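Local coordinates for protein type III secretion system effector HopBA1 (Pseudomonas syringae pv. aptata, PDB 5T09) that acts as a virulence factor that the Arabidopsis resistance protein RBA1 recognises, enhancing RBA1 self-association and triggering plant cell death, at residues K71-A75 with G76-L80; G113-G116 with D117-D121; V123-A126 with L127-H131. One frame throughout, in Å; residues are numbered along the deposited sequence.

Interaction 1 of 3, residues K71-A75 with G76-L80; sequences KLKNA and GVDHL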
ATOM      1  N   LYS A  71     -10.609   6.277  10.900  1.00 71.28           N
ATOM      2  CA  LYS A  71     -11.814   5.675  10.337  1.00 71.83           C
ATOM      3  C   LYS A  71     -11.549   4.253   9.858  1.00 70.69           C
ATOM      4  O   LYS A  71     -12.409   3.374  10.000  1.00 68.20           O
ATOM      5  CB  LYS A  71     -12.345   6.536   9.193  1.00 68.98           C
ATOM      6  CG  LYS A  71     -12.983   7.837   9.652  1.00 70.97           C
ATOM      7  CD  LYS A  71     -13.534   8.618   8.476  1.00 72.41           C
ATOM      8  CE  LYS A  71     -14.047   9.980   8.902  1.00 79.07           C
ATOM      9  NZ  LYS A  71     -14.504  10.777   7.731  1.00 82.69           N
ATOM     10  N   LEU A  72     -10.370   4.005   9.282  1.00 59.59           N
ATOM     11  CA  LEU A  72     -10.030   2.647   8.868  1.00 60.20           C
ATOM     12  C   LEU A  72      -9.987   1.708  10.066  1.00 66.32           C
ATOM     13  O   LEU A  72     -10.504   0.586  10.004  1.00 62.09           O
ATOM     14  CB  LEU A  72      -8.694   2.635   8.131  1.00 54.39           C
ATOM     15  CG  LEU A  72      -8.697   3.210   6.710  1.00 54.30           C
ATOM     16  CD1 LEU A  72      -7.278   3.368   6.202  1.00 55.26           C
ATOM     17  CD2 LEU A  72      -9.505   2.327   5.765  1.00 51.52           C
ATOM     18  N   LYS A  73      -9.371   2.146  11.167  1.00 67.96           N
ATOM     19  CA  LYS A  73      -9.367   1.341  12.384  1.00 68.45           C
ATOM     20  C   LYS A  73     -10.789   0.999  12.813  1.00 70.38           C
ATOM     21  O   LYS A  73     -11.095  -0.156  13.130  1.00 72.76           O
ATOM     22  CB  LYS A  73      -8.634   2.087  13.501  1.00 65.57           C
ATOM     23  CG  LYS A  73      -8.621   1.360  14.840  1.00 62.74           C
ATOM     24  CD  LYS A  73      -7.785   0.093  14.781  1.00 58.03           C
ATOM     25  CE  LYS A  73      -7.938  -0.722  16.052  1.00 66.84           C
ATOM     26  NZ  LYS A  73      -7.059  -1.923  16.055  1.00 96.19           N
ATOM     27  N   ASN A  74     -11.673   1.999  12.831  1.00 65.98           N
ATOM     28  CA  ASN A  74     -13.053   1.762  13.237  1.00 68.93           C
ATOM     29  C   ASN A  74     -13.762   0.812  12.282  1.00 92.70           C
ATOM     30  O   ASN A  74     -14.651   0.061  12.698  1.00 99.93           O
ATOM     31  CB  ASN A  74     -13.802   3.091  13.326  1.00 72.28           C
ATOM     32  CG  ASN A  74     -15.270   2.915  13.664  1.00 84.77           C
ATOM     33  OD1 ASN A  74     -16.115   2.805  12.776  1.00 89.96           O
ATOM     34  ND2 ASN A  74     -15.582   2.893  14.956  1.00 88.30           N
ATOM     35  N   ALA A  75     -13.383   0.825  11.002  1.00 70.03           N
ATOM     36  CA  ALA A  75     -13.975  -0.081  10.027  1.00 74.52           C
ATOM     37  C   ALA A  75     -13.519  -1.523  10.204  1.00 71.65           C
ATOM     38  O   ALA A  75     -14.070  -2.412   9.548  1.00 69.55           O
ATOM     39  CB  ALA A  75     -13.644   0.390   8.609  1.00 80.46           C
ATOM     40  N   GLY A  76     -12.533  -1.774  11.066  1.00 67.56           N
ATOM     41  CA  GLY A  76     -12.024  -3.111  11.302  1.00 66.77           C
ATOM     42  C   GLY A  76     -10.608  -3.345  10.824  1.00 66.02           C
ATOM     43  O   GLY A  76     -10.126  -4.480  10.912  1.00 60.82           O
ATOM     44  N   VAL A  77      -9.924  -2.319  10.322  1.00 62.29           N
ATOM     45  CA  VAL A  77      -8.547  -2.462   9.857  1.00 61.03           C
ATOM     46  C   VAL A  77      -7.633  -2.434  11.077  1.00 56.69           C
ATOM     47  O   VAL A  77      -7.501  -1.405  11.741  1.00 65.88           O
ATOM     48  CB  VAL A  77      -8.172  -1.360   8.857  1.00 54.46           C
ATOM     49  CG1 VAL A  77      -6.719  -1.512   8.405  1.00 54.75           C
ATOM     50  CG2 VAL A  77      -9.112  -1.388   7.660  1.00 56.50           C
ATOM     51  N   ASP A  78      -7.002  -3.570  11.374  1.00 55.86           N
ATOM     52  CA  ASP A  78      -6.081  -3.678  12.495  1.00 55.18           C
ATOM     53  C   ASP A  78      -4.624  -3.791  12.070  1.00 53.33           C
ATOM     54  O   ASP A  78      -3.742  -3.782  12.937  1.00 52.80           O
ATOM     55  CB  ASP A  78      -6.443  -4.895  13.357  1.00 58.17           C
ATOM     56  CG  ASP A  78      -7.854  -4.823  13.907  1.00 63.85           C
ATOM     57  OD1 ASP A  78      -8.269  -3.728  14.339  1.00 72.71           O
ATOM     58  OD2 ASP A  78      -8.549  -5.860  13.905  1.00 72.05           O
ATOM     59  N   HIS A  79      -4.345  -3.881  10.772  1.00 49.49           N
ATOM     60  CA  HIS A  79      -3.000  -4.178  10.300  1.00 47.14           C
ATOM     61  C   HIS A  79      -2.741  -3.432   9.002  1.00 45.00           C
ATOM     62  O   HIS A  79      -3.573  -3.460   8.089  1.00 43.78           O
ATOM     63  CB  HIS A  79      -2.825  -5.684  10.085  1.00 48.27           C
ATOM     64  CG  HIS A  79      -1.452  -6.073   9.637  1.00 48.30           C
ATOM     65  ND1 HIS A  79      -1.231  -6.987   8.631  1.00 49.87           N
ATOM     66  CD2 HIS A  79      -0.230  -5.679  10.064  1.00 45.94           C
ATOM     67  CE1 HIS A  79       0.069  -7.136   8.452  1.00 48.65           C
ATOM     68  NE2 HIS A  79       0.700  -6.352   9.308  1.00 50.58           N
ATOM     69  N   LEU A  80      -1.585  -2.774   8.928  1.00 43.13           N
ATOM     70  CA  LEU A  80      -1.130  -2.089   7.722  1.00 38.11           C
ATOM     71  C   LEU A  80       0.277  -2.578   7.406  1.00 41.06           C
ATOM     72  O   LEU A  80       1.223  -2.285   8.144  1.00 43.47           O
ATOM     73  CB  LEU A  80      -1.159  -0.572   7.904  1.00 36.44           C
ATOM     74  CG  LEU A  80      -0.547   0.262   6.779  1.00 37.60           C
ATOM     75  CD1 LEU A  80      -1.320   0.089   5.480  1.00 37.87           C
ATOM     76  CD2 LEU A  80      -0.495   1.723   7.194  1.00 43.13           C
TER

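Interaction 2 of 3, residues G113-G116 with D117-D121; sequences GRHG and DAWLD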
ATOM      1  N   GLY A 113      14.297   7.681   0.612  1.00 41.67           N
ATOM      2  CA  GLY A 113      14.423   9.114   0.434  1.00 39.66           C
ATOM      3  C   GLY A 113      14.579   9.530  -1.014  1.00 41.64           C
ATOM      4  O   GLY A 113      14.288  10.682  -1.354  1.00 43.27           O
ATOM      5  N   ARG A 114      15.013   8.609  -1.879  1.00 50.45           N
ATOM      6  CA  ARG A 114      15.215   8.921  -3.288  1.00 51.21           C
ATOM      7  C   ARG A 114      13.958   9.476  -3.944  1.00 42.34           C
ATOM      8  O   ARG A 114      14.065  10.185  -4.950  1.00 53.62           O
ATOM      9  CB  ARG A 114      15.661   7.671  -4.050  1.00 65.07           C
ATOM     10  CG  ARG A 114      16.813   6.900  -3.420  1.00 88.76           C
ATOM     11  CD  ARG A 114      16.619   5.402  -3.593  1.00 93.28           C
ATOM     12  NE  ARG A 114      17.728   4.636  -3.030  1.00 98.30           N
ATOM     13  CZ  ARG A 114      17.833   3.312  -3.089  1.00 99.58           C
ATOM     14  NH1 ARG A 114      16.896   2.590  -3.688  1.00 98.55           N
ATOM     15  NH2 ARG A 114      18.881   2.708  -2.547  1.00106.68           N
ATOM     16  N   HIS A 115      12.778   9.174  -3.403  1.00 45.78           N
ATOM     17  CA  HIS A 115      11.515   9.568  -4.013  1.00 43.49           C
ATOM     18  C   HIS A 115      10.963  10.878  -3.467  1.00 43.64           C
ATOM     19  O   HIS A 115       9.798  11.197  -3.729  1.00 44.86           O
ATOM     20  CB  HIS A 115      10.478   8.458  -3.834  1.00 41.11           C
ATOM     21  CG  HIS A 115      10.795   7.212  -4.603  1.00 44.24           C
ATOM     22  ND1 HIS A 115      10.739   7.153  -5.978  1.00 43.07           N
ATOM     23  CD2 HIS A 115      11.164   5.978  -4.189  1.00 45.23           C
ATOM     24  CE1 HIS A 115      11.070   5.940  -6.380  1.00 43.17           C
ATOM     25  NE2 HIS A 115      11.334   5.207  -5.313  1.00 44.00           N
ATOM     26  N   GLY A 116      11.761  11.645  -2.733  1.00 43.00           N
ATOM     27  CA  GLY A 116      11.360  13.011  -2.396  1.00 44.33           C
ATOM     28  C   GLY A 116      11.241  13.226  -0.903  1.00 38.64           C
ATOM     29  O   GLY A 116      10.661  12.424  -0.171  1.00 45.51           O
ATOM     30  N   ASP A 117      11.801  14.347  -0.441  1.00 45.49           N
ATOM     31  CA  ASP A 117      11.768  14.661   0.983  1.00 45.57           C
ATOM     32  C   ASP A 117      10.335  14.851   1.470  1.00 50.13           C
ATOM     33  O   ASP A 117       9.927  14.267   2.481  1.00 47.88           O
ATOM     34  CB  ASP A 117      12.601  15.908   1.261  1.00 43.21           C
ATOM     35  CG  ASP A 117      12.675  16.239   2.735  1.00 51.04           C
ATOM     36  OD1 ASP A 117      13.524  15.647   3.433  1.00 53.81           O
ATOM     37  OD2 ASP A 117      11.886  17.092   3.195  1.00 57.82           O
ATOM     38  N   ALA A 118       9.556  15.669   0.762  1.00 48.62           N
ATOM     39  CA  ALA A 118       8.168  15.898   1.152  1.00 47.31           C
ATOM     40  C   ALA A 118       7.394  14.590   1.198  1.00 39.68           C
ATOM     41  O   ALA A 118       6.682  14.304   2.168  1.00 43.70           O
ATOM     42  CB  ALA A 118       7.505  16.872   0.180  1.00 47.54           C
ATOM     43  N   TRP A 119       7.518  13.782   0.146  1.00 42.38           N
ATOM     44  CA  TRP A 119       6.816  12.508   0.103  1.00 42.03           C
ATOM     45  C   TRP A 119       7.248  11.604   1.253  1.00 37.05           C
ATOM     46  O   TRP A 119       6.410  11.000   1.931  1.00 44.04           O
ATOM     47  CB  TRP A 119       7.061  11.833  -1.244  1.00 38.66           C
ATOM     48  CG  TRP A 119       6.430  10.481  -1.358  1.00 38.10           C
ATOM     49  CD1 TRP A 119       5.127  10.203  -1.646  1.00 36.68           C
ATOM     50  CD2 TRP A 119       7.085   9.221  -1.196  1.00 37.82           C
ATOM     51  NE1 TRP A 119       4.928   8.844  -1.670  1.00 37.65           N
ATOM     52  CE2 TRP A 119       6.117   8.218  -1.399  1.00 36.68           C
ATOM     53  CE3 TRP A 119       8.399   8.843  -0.902  1.00 43.47           C
ATOM     54  CZ2 TRP A 119       6.419   6.863  -1.317  1.00 36.66           C
ATOM     55  CZ3 TRP A 119       8.699   7.494  -0.818  1.00 45.22           C
ATOM     56  CH2 TRP A 119       7.714   6.523  -1.025  1.00 42.08           C
ATOM     57  N   LEU A 120       8.558  11.504   1.495  1.00 43.09           N
ATOM     58  CA  LEU A 120       9.027  10.684   2.608  1.00 42.88           C
ATOM     59  C   LEU A 120       8.468  11.198   3.927  1.00 40.29           C
ATOM     60  O   LEU A 120       8.136  10.409   4.820  1.00 41.56           O
ATOM     61  CB  LEU A 120      10.555  10.658   2.653  1.00 41.79           C
ATOM     62  CG  LEU A 120      11.138   9.618   3.618  1.00 49.83           C
ATOM     63  CD1 LEU A 120      10.894   8.208   3.091  1.00 57.74           C
ATOM     64  CD2 LEU A 120      12.618   9.841   3.867  1.00 57.23           C
ATOM     65  N   ASP A 121       8.357  12.519   4.070  1.00 42.87           N
ATOM     66  CA  ASP A 121       7.729  13.083   5.261  1.00 47.28           C
ATOM     67  C   ASP A 121       6.272  12.645   5.369  1.00 42.03           C
ATOM     68  O   ASP A 121       5.811  12.235   6.441  1.00 48.85           O
ATOM     69  CB  ASP A 121       7.833  14.609   5.230  1.00 65.11           C
ATOM     70  CG  ASP A 121       7.280  15.256   6.482  1.00 81.68           C
ATOM     71  OD1 ASP A 121       6.064  15.539   6.520  1.00 97.96           O
ATOM     72  OD2 ASP A 121       8.062  15.483   7.428  1.00 82.94           O
TER

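Interaction 3 of 3, residues V123-A126 with L127-H131; sequences VSEA and LCSAH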
ATOM      1  N   VAL A 123       4.843  10.024   3.931  1.00 40.45           N
ATOM      2  CA  VAL A 123       4.810   8.588   4.199  1.00 37.59           C
ATOM      3  C   VAL A 123       5.018   8.334   5.686  1.00 39.67           C
ATOM      4  O   VAL A 123       4.299   7.546   6.307  1.00 39.30           O
ATOM      5  CB  VAL A 123       5.865   7.855   3.349  1.00 35.99           C
ATOM      6  CG1 VAL A 123       5.966   6.383   3.761  1.00 35.40           C
ATOM      7  CG2 VAL A 123       5.521   7.960   1.876  1.00 34.98           C
ATOM      8  N   SER A 124       6.009   9.003   6.279  1.00 41.20           N
ATOM      9  CA  SER A 124       6.263   8.834   7.706  1.00 41.49           C
ATOM     10  C   SER A 124       5.060   9.263   8.536  1.00 43.45           C
ATOM     11  O   SER A 124       4.684   8.580   9.496  1.00 47.16           O
ATOM     12  CB  SER A 124       7.505   9.627   8.110  1.00 51.00           C
ATOM     13  OG  SER A 124       8.631   9.212   7.354  1.00 47.59           O
ATOM     14  N   GLU A 125       4.439  10.394   8.186  1.00 44.29           N
ATOM     15  CA  GLU A 125       3.242  10.822   8.904  1.00 46.56           C
ATOM     16  C   GLU A 125       2.139   9.775   8.807  1.00 46.10           C
ATOM     17  O   GLU A 125       1.428   9.516   9.786  1.00 48.02           O
ATOM     18  CB  GLU A 125       2.745  12.167   8.364  1.00 47.56           C
ATOM     19  CG  GLU A 125       1.589  12.752   9.167  1.00 55.55           C
ATOM     20  CD  GLU A 125       1.014  14.019   8.554  1.00 64.97           C
ATOM     21  OE1 GLU A 125       1.149  14.211   7.326  1.00 59.66           O
ATOM     22  OE2 GLU A 125       0.421  14.824   9.305  1.00 72.41           O
ATOM     23  N   ALA A 126       1.983   9.156   7.635  1.00 43.83           N
ATOM     24  CA  ALA A 126       0.927   8.162   7.459  1.00 43.48           C
ATOM     25  C   ALA A 126       1.174   6.931   8.322  1.00 43.42           C
ATOM     26  O   ALA A 126       0.247   6.415   8.958  1.00 44.72           O
ATOM     27  CB  ALA A 126       0.816   7.770   5.985  1.00 41.27           C
ATOM     28  N   LEU A 127       2.412   6.439   8.354  1.00 42.16           N
ATOM     29  CA  LEU A 127       2.729   5.297   9.205  1.00 42.34           C
ATOM     30  C   LEU A 127       2.486   5.633  10.671  1.00 45.10           C
ATOM     31  O   LEU A 127       1.892   4.841  11.412  1.00 46.16           O
ATOM     32  CB  LEU A 127       4.178   4.867   8.986  1.00 42.83           C
ATOM     33  CG  LEU A 127       4.548   4.453   7.559  1.00 45.37           C
ATOM     34  CD1 LEU A 127       6.007   4.032   7.501  1.00 42.96           C
ATOM     35  CD2 LEU A 127       3.640   3.339   7.057  1.00 44.27           C
ATOM     36  N   CYS A 128       2.942   6.808  11.107  1.00 48.46           N
ATOM     37  CA  CYS A 128       2.713   7.222  12.487  1.00 50.85           C
ATOM     38  C   CYS A 128       1.225   7.366  12.781  1.00 51.51           C
ATOM     39  O   CYS A 128       0.746   6.904  13.821  1.00 60.07           O
ATOM     40  CB  CYS A 128       3.449   8.531  12.765  1.00 53.85           C
ATOM     41  SG  CYS A 128       5.246   8.353  12.862  1.00 55.40           S
ATOM     42  N   SER A 129       0.473   7.993  11.870  1.00 51.07           N
ATOM     43  CA  SER A 129      -0.956   8.194  12.099  1.00 53.25           C
ATOM     44  C   SER A 129      -1.688   6.863  12.191  1.00 52.87           C
ATOM     45  O   SER A 129      -2.637   6.720  12.968  1.00 55.49           O
ATOM     46  CB  SER A 129      -1.554   9.056  10.987  1.00 59.83           C
ATOM     47  OG  SER A 129      -0.829  10.266  10.839  1.00 67.79           O
ATOM     48  N   ALA A 130      -1.263   5.875  11.402  1.00 51.59           N
ATOM     49  CA  ALA A 130      -1.840   4.541  11.520  1.00 58.45           C
ATOM     50  C   ALA A 130      -1.478   3.917  12.861  1.00 58.04           C
ATOM     51  O   ALA A 130      -2.341   3.371  13.559  1.00 58.69           O
ATOM     52  CB  ALA A 130      -1.358   3.656  10.369  1.00 53.42           C
ATOM     53  N   HIS A 131      -0.202   4.001  13.242  1.00 56.68           N
ATOM     54  CA  HIS A 131       0.239   3.428  14.509  1.00 52.37           C
ATOM     55  C   HIS A 131      -0.553   3.996  15.680  1.00 56.20           C
ATOM     56  O   HIS A 131      -1.130   3.246  16.476  1.00 66.82           O
ATOM     57  CB  HIS A 131       1.734   3.683  14.700  1.00 56.15           C
ATOM     58  CG  HIS A 131       2.278   3.132  15.980  1.00 58.56           C
ATOM     59  ND1 HIS A 131       2.457   1.782  16.192  1.00 60.77           N
ATOM     60  CD2 HIS A 131       2.682   3.748  17.116  1.00 62.25           C
ATOM     61  CE1 HIS A 131       2.947   1.591  17.405  1.00 69.46           C
ATOM     62  NE2 HIS A 131       3.093   2.767  17.985  1.00 66.80           N
TER

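Interaction 1 of 3, residues K71-A75 with G76-L80
K73 reaches out of the last turn of helix 60-74 to form a salt bridge with D78 on the strand that follows: K73 NZ lies 2.8 Å from D78 OD1. The two side chains cross at about a right angle. K73 CG stands anti to the backbone N (chi1 178°), and a single bend at chi2 (68°) turns an otherwise extended chain toward D78. On the way its CD brushes the carbonyl oxygen of V77, 3.4 Å from K73 CD to V77 O. The ammonium meets D78 OD1 on the anti side of the carboxylate, somewhat out of its plane, and has a second partner in the carbonyl oxygen of G134. D78 OD2 accepts from the backbone N of N183; both carboxylate oxygens are thus engaged, which should restrain rotation of the group. The backbone here turns out of the helix in a Schellman motif, with G76 at positive phi (112°). V77 N donates to L72 O at 3.0 Å, and G76 N donates to K73 O at 3.0 Å from well above that carbonyl's plane. The turn joins helix 60-74 to strand 77-82 within the parallel core of this alpha-beta fold. A nearly straight CA-H...O contact, 3.4 Å from K73 CA to V77 O, adds to the join. On the buried side L72 and V77 lie side by side and point the same way, with L72 CB 4.1 Å from V77 CG2. That methyl is the V77 branch beside the backbone N, and it also rests 3.4 Å from L72 O, the carbonyl that takes the V77 N-H. Both side chains pack on A44 of helix 36-46 and I186 of strand 184-190.

Interaction 2 of 3, residues G113-G116 with D117-D121
The N-terminus of helix 117-132, with G116 at the N-cap position, brings the loop residues G113 and H115 against W119 and L120 of the first turn. G116 O accepts the N-H of L120 at 2.8 Å in a nearly straight bond (164°), the first i to i+4 bond of the helix. G116 has a positive phi, and its own N donates to G113 O, which closes the loop just before the helix. H115 and W119 form an offset edge-to-face pair: the imidazole turns its edge toward the face of the indole six-membered ring, with ring planes at 75° and centroids 5.8 Å apart. The closest touch comes from the methylene, H115 CB lying 3.6 Å from W119 CE3. With its CG anti to the backbone N (chi1 177°), W119 is directed back toward the loop, and G116 O sits at the edge of the indole. L120 CD2 reaches G113 CA at 3.9 Å, while L120 CB lies 3.3 Å from G116 O. Beyond the loop, H115 meets the ring of H56 and W119 that of F84. L120 packs on L108 and W112 of helix 101-112, and D117 forms a salt bridge to K105 of that same helix.

Interaction 3 of 3, residues V123-A126 with L127-H131
S129 folds its hydroxyl back one turn onto the carbonyl of E125, and two hydrogen bonds from one residue converge on that oxygen. S129 OG donates to E125 O at 2.6 Å and S129 N to the same E125 O at 2.8 Å. They come from opposite faces of the carbonyl plane, the hydroxyl from well above it and the amide only moderately tilted. The hydroxyl's bond to E125 O is made possible by chi1 (-53°), which sets OG beside the backbone N and turns it back along the helix. The side chain of E125 passes with its CG 3.9 Å from S129 OG, and its carboxylate has a long, weak ion pair with K122. The other backbone bonds are the regular i to i+4 ladder of an alpha helix: L127 N to V123 O, C128 N to S124 O and A130 N to A126 O, all near 3.0 Å, the first two nearly straight and the last somewhat bent. All of this lies inside helix 117-132, which leads into strand 136-141 at the edge of the sheet. C128 SG, also beside its backbone N, hangs back over the preceding turn, 3.4 Å from S124 O. The hydroxyl of S124 itself looks one turn further back, to L120 O. A close carbon-oxygen contact sets L127 CG 3.3 Å from V123 O. The apolar contact is looser: L127 CD1 extends to V123 CG1 at 4.4 Å, two buried side chains meeting at their methyls. L127 continues outward onto F93 and L97 of helix 90-99, L108 of helix 101-112 and V137 of strand 136-141. On another side of the helix, E125, A126 and S129 pack against T66 of helix 60-74.

In the fold
Along the chain the three contacts follow in series. Interaction 1 joins helix 60-74 to strand 77-82, and interactions 2 and 3 are the start and the later turns of helix 117-132. Interactions 2 and 3 adjoin in sequence, with centres 14 Å apart. Interactions 1 and 3 lie 13 Å apart by their centres and touch where L80 CD2 meets A130 CB at 3.8 Å, a point where a side chain of the strand meets the helix. Interactions 1 and 2 are 25 Å apart between centres. Helix 117-132 thus carries its start outward and its later turns onto the parallel part of the sheet, where strands 77-82 and 136-141 are neighbours.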